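Local coordinates for protein PfhB2 (Pasteurella multocida, PDB 6U8T) that probably acts as a YopT-like cysteine protease of the clan CA peptidases, forming part of a Pasteurella toxin, at residues 33-38 with 83-88; 42-47 with 76-81. The protein carries 1 engineered substitution. All coordinates share one frame; numbering follows the deposited sequence.

From the N terminus the chain soon enters the long helix 20-51, which supplies the first segment of both contacts: residues 33-38 for contact 1, then residues 42-47 for contact 2. After a connection of loops the chain returns along helix 72-87, meeting residues 42-47 first, through 76-81, and residues 33-38 afterwards, through 83-88. Contact 2 therefore closes the inner loop of a hairpin and contact 1 the outer one, with their centres about 11 Å apart. Together they fasten the same two helices at successive levels. Helix 91-104 packs beside both contacts, and the second subunit touches helix 20-51 at each of them.

Contact 1. Residues 33-38 with 83-88; sequences TQHGVS and TEFMQS. Engineered in segment 33-38: Ser-38 (natural residue Cys).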
loop_
_atom_site.group_PDB
_atom_site.type_symbol
_atom_site.label_atom_id
_atom_site.label_comp_id
_atom_site.label_asym_id
_atom_site.label_seq_id
_atom_site.Cartn_x
_atom_site.Cartn_y
_atom_site.Cartn_z
ATOM N N THR C 33 -1.165 -6.236 10.494
ATOM C CA THR C 33 -1.908 -7.116 11.429
ATOM C C THR C 33 -3.169 -7.638 10.720
ATOM O O THR C 33 -3.550 -8.801 10.922
ATOM C CB THR C 33 -2.292 -6.385 12.722
ATOM O OG1 THR C 33 -1.097 -6.133 13.451
ATOM C CG2 THR C 33 -3.213 -7.180 13.616
ATOM N N GLN C 34 -3.844 -6.758 9.989
ATOM C CA GLN C 34 -5.135 -7.019 9.321
ATOM C C GLN C 34 -4.931 -8.028 8.169
ATOM O O GLN C 34 -5.854 -8.797 7.881
ATOM C CB GLN C 34 -5.752 -5.692 8.887
ATOM C CG GLN C 34 -7.265 -5.772 8.764
ATOM C CD GLN C 34 -7.914 -6.125 10.077
ATOM O OE1 GLN C 34 -7.559 -5.612 11.118
ATOM N NE2 GLN C 34 -8.908 -6.986 10.031
ATOM N N HIS C 35 -3.747 -8.090 7.597
ATOM C CA HIS C 35 -3.374 -9.163 6.645
ATOM C C HIS C 35 -3.432 -10.519 7.375
ATOM O O HIS C 35 -4.042 -11.465 6.850
ATOM C CB HIS C 35 -2.041 -8.865 5.950
ATOM C CG HIS C 35 -1.668 -9.922 4.962
ATOM N ND1 HIS C 35 -0.373 -10.360 4.803
ATOM C CD2 HIS C 35 -2.433 -10.700 4.151
ATOM C CE1 HIS C 35 -0.336 -11.304 3.893
ATOM N NE2 HIS C 35 -1.580 -11.537 3.473
ATOM N N GLY C 36 -2.820 -10.597 8.550
ATOM C CA GLY C 36 -2.882 -11.769 9.445
ATOM C C GLY C 36 -4.320 -12.244 9.669
ATOM O O GLY C 36 -4.593 -13.478 9.539
ATOM N N VAL C 37 -5.197 -11.300 10.015
ATOM C CA VAL C 37 -6.615 -11.599 10.364
ATOM C C VAL C 37 -7.352 -12.068 9.094
ATOM O O VAL C 37 -8.167 -12.968 9.202
ATOM C CB VAL C 37 -7.317 -10.378 10.985
ATOM C CG1 VAL C 37 -8.798 -10.637 11.201
ATOM C CG2 VAL C 37 -6.659 -9.990 12.286
ATOM N N SER C 38 -7.082 -11.441 7.958
ATOM C CA SER C 38 -7.752 -11.721 6.673
ATOM C C SER C 38 -7.363 -13.119 6.193
ATOM O O SER C 38 -8.275 -13.920 5.868
ATOM C CB SER C 38 -7.443 -10.637 5.664
ATOM O OG SER C 38 -8.176 -9.441 6.041
ATOM N N THR C 83 -1.696 -15.272 14.926
ATOM C CA THR C 83 -0.479 -15.206 15.769
ATOM C C THR C 83 0.657 -16.029 15.144
ATOM O O THR C 83 1.755 -15.478 15.006
ATOM C CB THR C 83 -0.827 -15.710 17.168
ATOM O OG1 THR C 83 -1.293 -14.476 17.692
ATOM C CG2 THR C 83 0.301 -16.335 17.950
ATOM N N GLU C 84 0.408 -17.297 14.848
ATOM C CA GLU C 84 1.384 -18.197 14.188
ATOM C C GLU C 84 1.841 -17.565 12.852
ATOM O O GLU C 84 3.068 -17.434 12.622
ATOM C CB GLU C 84 0.775 -19.591 14.062
ATOM C CG GLU C 84 0.768 -20.320 15.394
ATOM C CD GLU C 84 -0.227 -21.453 15.543
ATOM O OE1 GLU C 84 -0.895 -21.785 14.524
ATOM O OE2 GLU C 84 -0.358 -21.979 16.688
ATOM N N PHE C 85 0.893 -17.089 12.064
ATOM C CA PHE C 85 1.150 -16.439 10.757
ATOM C C PHE C 85 2.090 -15.243 10.922
ATOM O O PHE C 85 3.047 -15.071 10.182
ATOM C CB PHE C 85 -0.176 -16.066 10.113
ATOM C CG PHE C 85 -0.029 -15.409 8.770
ATOM C CD1 PHE C 85 -0.059 -16.176 7.614
ATOM C CD2 PHE C 85 0.058 -14.034 8.652
ATOM C CE1 PHE C 85 0.005 -15.586 6.362
ATOM C CE2 PHE C 85 0.144 -13.447 7.401
ATOM C CZ PHE C 85 0.112 -14.227 6.261
HETATM N N MSE C 86 1.812 -14.445 11.940
HETATM C CA MSE C 86 2.525 -13.211 12.251
HETATM C C MSE C 86 3.950 -13.513 12.711
HETATM O O MSE C 86 4.820 -12.695 12.490
HETATM C CB MSE C 86 1.810 -12.481 13.396
HETATM C CG MSE C 86 1.572 -11.016 13.206
HETATM SE SE MSE C 86 0.003 -10.772 12.083
HETATM C CE MSE C 86 0.633 -10.566 10.215
ATOM N N GLN C 87 4.166 -14.640 13.397
ATOM C CA GLN C 87 5.455 -15.013 13.953
ATOM C C GLN C 87 6.357 -15.690 12.908
ATOM O O GLN C 87 7.530 -15.966 13.221
ATOM C CB GLN C 87 5.291 -16.041 15.083
ATOM C CG GLN C 87 4.622 -15.521 16.355
ATOM C CD GLN C 87 4.294 -16.667 17.283
ATOM O OE1 GLN C 87 4.262 -17.839 16.883
ATOM N NE2 GLN C 87 4.058 -16.353 18.538
ATOM N N SER C 88 5.855 -15.962 11.710
ATOM C CA SER C 88 6.547 -16.732 10.666
ATOM C C SER C 88 7.684 -15.914 10.056
ATOM O O SER C 88 8.743 -16.515 9.859
ATOM C CB SER C 88 5.590 -17.229 9.607
ATOM O OG SER C 88 6.158 -18.330 8.932
#
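Phe-85 and selenomethionine Met-86 pack against His-35 and Gly-36 in a buried, mainly apolar helix-helix contact between the middle of helix 20-51 and the C-terminal part of helix 72-87. The axes approach to 9.1 Å and run in roughly opposed directions, at 131°. Gly-36 and Met-86 mark the nearest backbone approach, their CA atoms 6.3 Å apart. With CG anti to the backbone N, Phe-85 reaches across the interface and turns its ring edge to the face of His-35. This is a T-shaped pair with planes at 87°, in which Phe-85 CZ comes within 3.8 Å of His-35 CE1. Phe-85 CD2 also lies 3.8 Å from Gly-36 CA, so the ring is lodged against both the imidazole and the bare glycine backbone. The Met-86 chain bends at its second and third torsions, which brings CE to 3.8 Å from Gly-36 CA and into the plane of the Phe-85 ring, at its edge. SE lies between Gly-36 CA, at 4.0 Å, and Thr-33 CA, at 4.2 Å, while Thr-33 OG1 bonds to the carbonyl O of Lys-29 in its own helix. Beyond the pair, Phe-85 also touches Thr-98 of helix 91-104. His-35 also packs on Ser-160 of the second subunit, and the engineered Ser-38, Cys in the natural sequence, on His-161 of that subunit. Since no hydrogen bond joins the two segments, their association rests on dispersion, on the edge-to-face attraction of the rings and on close fit at the glycine.

Contact 2. Residues 42-47 with 76-81; sequences CAHWIA and DSIKKL
His-44 reaches from helix 20-51 to helix 72-87, where its ring meets Ser-77, Ile-78 and Leu-81. With CG anti to the carbonyl carbon (chi1 -80°), the imidazole extends across the interface and presents NE2 to Ser-77. The hydrogen bond between His-44 NE2 and Ser-77 OG is short, 2.7 Å, and nearly straight at 166°, with the hydroxyl oxygen in the ring plane. Ser-77 OG stands anti to its own backbone N, the rotation that carries it to the ring. At the other nitrogen, ND1 bonds to the carbonyl O of Ser-40, so the imidazole is gripped at both nitrogens and its rotation about CB-CG is fixed. Ile-78 CG1 lies over one face in a CH-pi contact, 3.6 Å from the ring centroid and 14° off the normal. Leu-81 runs past the ring in the opposing direction; its CD2 approaches His-44 CE1 to 3.8 Å and then meets Ala-43 CB at 3.9 Å. Trp-101 of helix 91-104 completes the cluster, its ring meeting that of His-44 and its side chain touching Ala-43 and Leu-81. A hydrogen bond from a buried histidine, with aliphatic groups and Trp-101 about the ring, thus joins helices 20-51 and 72-87, with helix 91-104 packed on the same ring, as in the helical core of a peptidase whose papain-like clan pairs a helical part with a beta-sheet part.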
loop_
_atom_site.group_PDB
_atom_site.type_symbol
_atom_site.label_atom_id
_atom_site.label_comp_id
_atom_site.label_asym_id
_atom_site.label_seq_id
_atom_site.Cartn_x
_atom_site.Cartn_y
_atom_site.Cartn_z
ATOM N N CYS C 42 -9.954 -16.273 6.103
ATOM C CA CYS C 42 -10.177 -16.946 4.813
ATOM C C CYS C 42 -9.831 -18.439 4.944
ATOM O O CYS C 42 -10.618 -19.274 4.438
ATOM C CB CYS C 42 -9.407 -16.271 3.683
ATOM S SG CYS C 42 -10.158 -14.703 3.191
ATOM N N ALA C 43 -8.732 -18.782 5.621
ATOM C CA ALA C 43 -8.379 -20.191 5.873
ATOM C C ALA C 43 -9.538 -20.863 6.598
ATOM O O ALA C 43 -9.942 -21.963 6.199
ATOM C CB ALA C 43 -7.097 -20.305 6.672
ATOM N N HIS C 44 -10.053 -20.234 7.657
ATOM C CA HIS C 44 -11.159 -20.846 8.473
ATOM C C HIS C 44 -12.408 -20.985 7.614
ATOM O O HIS C 44 -13.021 -22.045 7.678
ATOM C CB HIS C 44 -11.422 -20.047 9.739
ATOM C CG HIS C 44 -10.451 -20.324 10.830
ATOM N ND1 HIS C 44 -9.143 -19.824 10.831
ATOM C CD2 HIS C 44 -10.626 -20.990 11.997
ATOM C CE1 HIS C 44 -8.552 -20.203 11.951
ATOM N NE2 HIS C 44 -9.450 -20.942 12.670
ATOM N N TRP C 45 -12.766 -19.959 6.861
ATOM C CA TRP C 45 -13.915 -19.966 5.941
ATOM C C TRP C 45 -13.777 -21.137 4.938
ATOM O O TRP C 45 -14.727 -21.847 4.712
ATOM C CB TRP C 45 -14.002 -18.621 5.224
ATOM C CG TRP C 45 -15.241 -18.454 4.398
ATOM C CD1 TRP C 45 -16.452 -17.981 4.815
ATOM C CD2 TRP C 45 -15.380 -18.729 2.991
ATOM N NE1 TRP C 45 -17.323 -17.924 3.756
ATOM C CE2 TRP C 45 -16.703 -18.376 2.633
ATOM C CE3 TRP C 45 -14.505 -19.214 1.993
ATOM C CZ2 TRP C 45 -17.178 -18.482 1.330
ATOM C CZ3 TRP C 45 -14.976 -19.303 0.697
ATOM C CH2 TRP C 45 -16.296 -18.960 0.375
ATOM N N ILE C 46 -12.580 -21.323 4.371
ATOM C CA ILE C 46 -12.361 -22.405 3.375
ATOM C C ILE C 46 -12.585 -23.761 4.071
ATOM O O ILE C 46 -13.369 -24.559 3.549
ATOM C CB ILE C 46 -10.986 -22.283 2.696
ATOM C CG1 ILE C 46 -10.955 -21.068 1.783
ATOM C CG2 ILE C 46 -10.656 -23.535 1.930
ATOM C CD1 ILE C 46 -9.589 -20.800 1.185
ATOM N N ALA C 47 -11.955 -23.988 5.225
ATOM C CA ALA C 47 -12.107 -25.231 6.026
ATOM C C ALA C 47 -13.570 -25.467 6.368
ATOM O O ALA C 47 -13.995 -26.605 6.352
ATOM C CB ALA C 47 -11.272 -25.204 7.278
ATOM N N ASP C 76 -11.488 -17.032 18.394
ATOM C CA ASP C 76 -10.357 -17.535 19.210
ATOM C C ASP C 76 -9.421 -18.317 18.288
ATOM O O ASP C 76 -8.213 -18.091 18.346
ATOM C CB ASP C 76 -10.840 -18.394 20.392
ATOM C CG ASP C 76 -11.675 -17.638 21.416
ATOM O OD1 ASP C 76 -11.533 -16.384 21.510
ATOM O OD2 ASP C 76 -12.507 -18.324 22.095
ATOM N N SER C 77 -9.967 -19.206 17.479
ATOM C CA SER C 77 -9.199 -20.073 16.538
ATOM C C SER C 77 -8.529 -19.219 15.447
ATOM O O SER C 77 -7.400 -19.508 15.078
ATOM C CB SER C 77 -10.090 -21.115 15.968
ATOM O OG SER C 77 -9.337 -22.001 15.166
ATOM N N ILE C 78 -9.214 -18.187 14.957
ATOM C CA ILE C 78 -8.678 -17.253 13.944
ATOM C C ILE C 78 -7.484 -16.485 14.550
ATOM O O ILE C 78 -6.456 -16.344 13.863
ATOM C CB ILE C 78 -9.797 -16.325 13.429
ATOM C CG1 ILE C 78 -10.710 -17.099 12.464
ATOM C CG2 ILE C 78 -9.193 -15.065 12.781
ATOM C CD1 ILE C 78 -11.958 -16.353 12.036
ATOM N N LYS C 79 -7.613 -16.023 15.793
ATOM C CA LYS C 79 -6.558 -15.273 16.518
ATOM C C LYS C 79 -5.326 -16.174 16.716
ATOM O O LYS C 79 -4.216 -15.659 16.512
ATOM C CB LYS C 79 -7.112 -14.733 17.836
ATOM C CG LYS C 79 -7.796 -13.379 17.680
ATOM C CD LYS C 79 -8.505 -12.881 18.906
ATOM C CE LYS C 79 -8.278 -11.402 19.136
ATOM N NZ LYS C 79 -9.055 -10.613 18.153
ATOM N N LYS C 80 -5.524 -17.447 17.061
ATOM C CA LYS C 80 -4.433 -18.449 17.217
ATOM C C LYS C 80 -3.627 -18.545 15.909
ATOM O O LYS C 80 -2.389 -18.398 15.961
ATOM C CB LYS C 80 -4.972 -19.845 17.536
ATOM C CG LYS C 80 -4.610 -20.494 18.859
ATOM C CD LYS C 80 -5.501 -21.763 19.104
ATOM C CE LYS C 80 -6.734 -21.553 19.998
ATOM N NZ LYS C 80 -8.061 -21.869 19.375
ATOM N N LEU C 81 -4.296 -18.844 14.786
ATOM C CA LEU C 81 -3.633 -19.007 13.467
ATOM C C LEU C 81 -2.957 -17.685 13.072
ATOM O O LEU C 81 -1.860 -17.701 12.520
ATOM C CB LEU C 81 -4.673 -19.419 12.426
ATOM C CG LEU C 81 -4.128 -19.668 11.025
ATOM C CD1 LEU C 81 -2.919 -20.608 11.095
ATOM C CD2 LEU C 81 -5.204 -20.242 10.099
#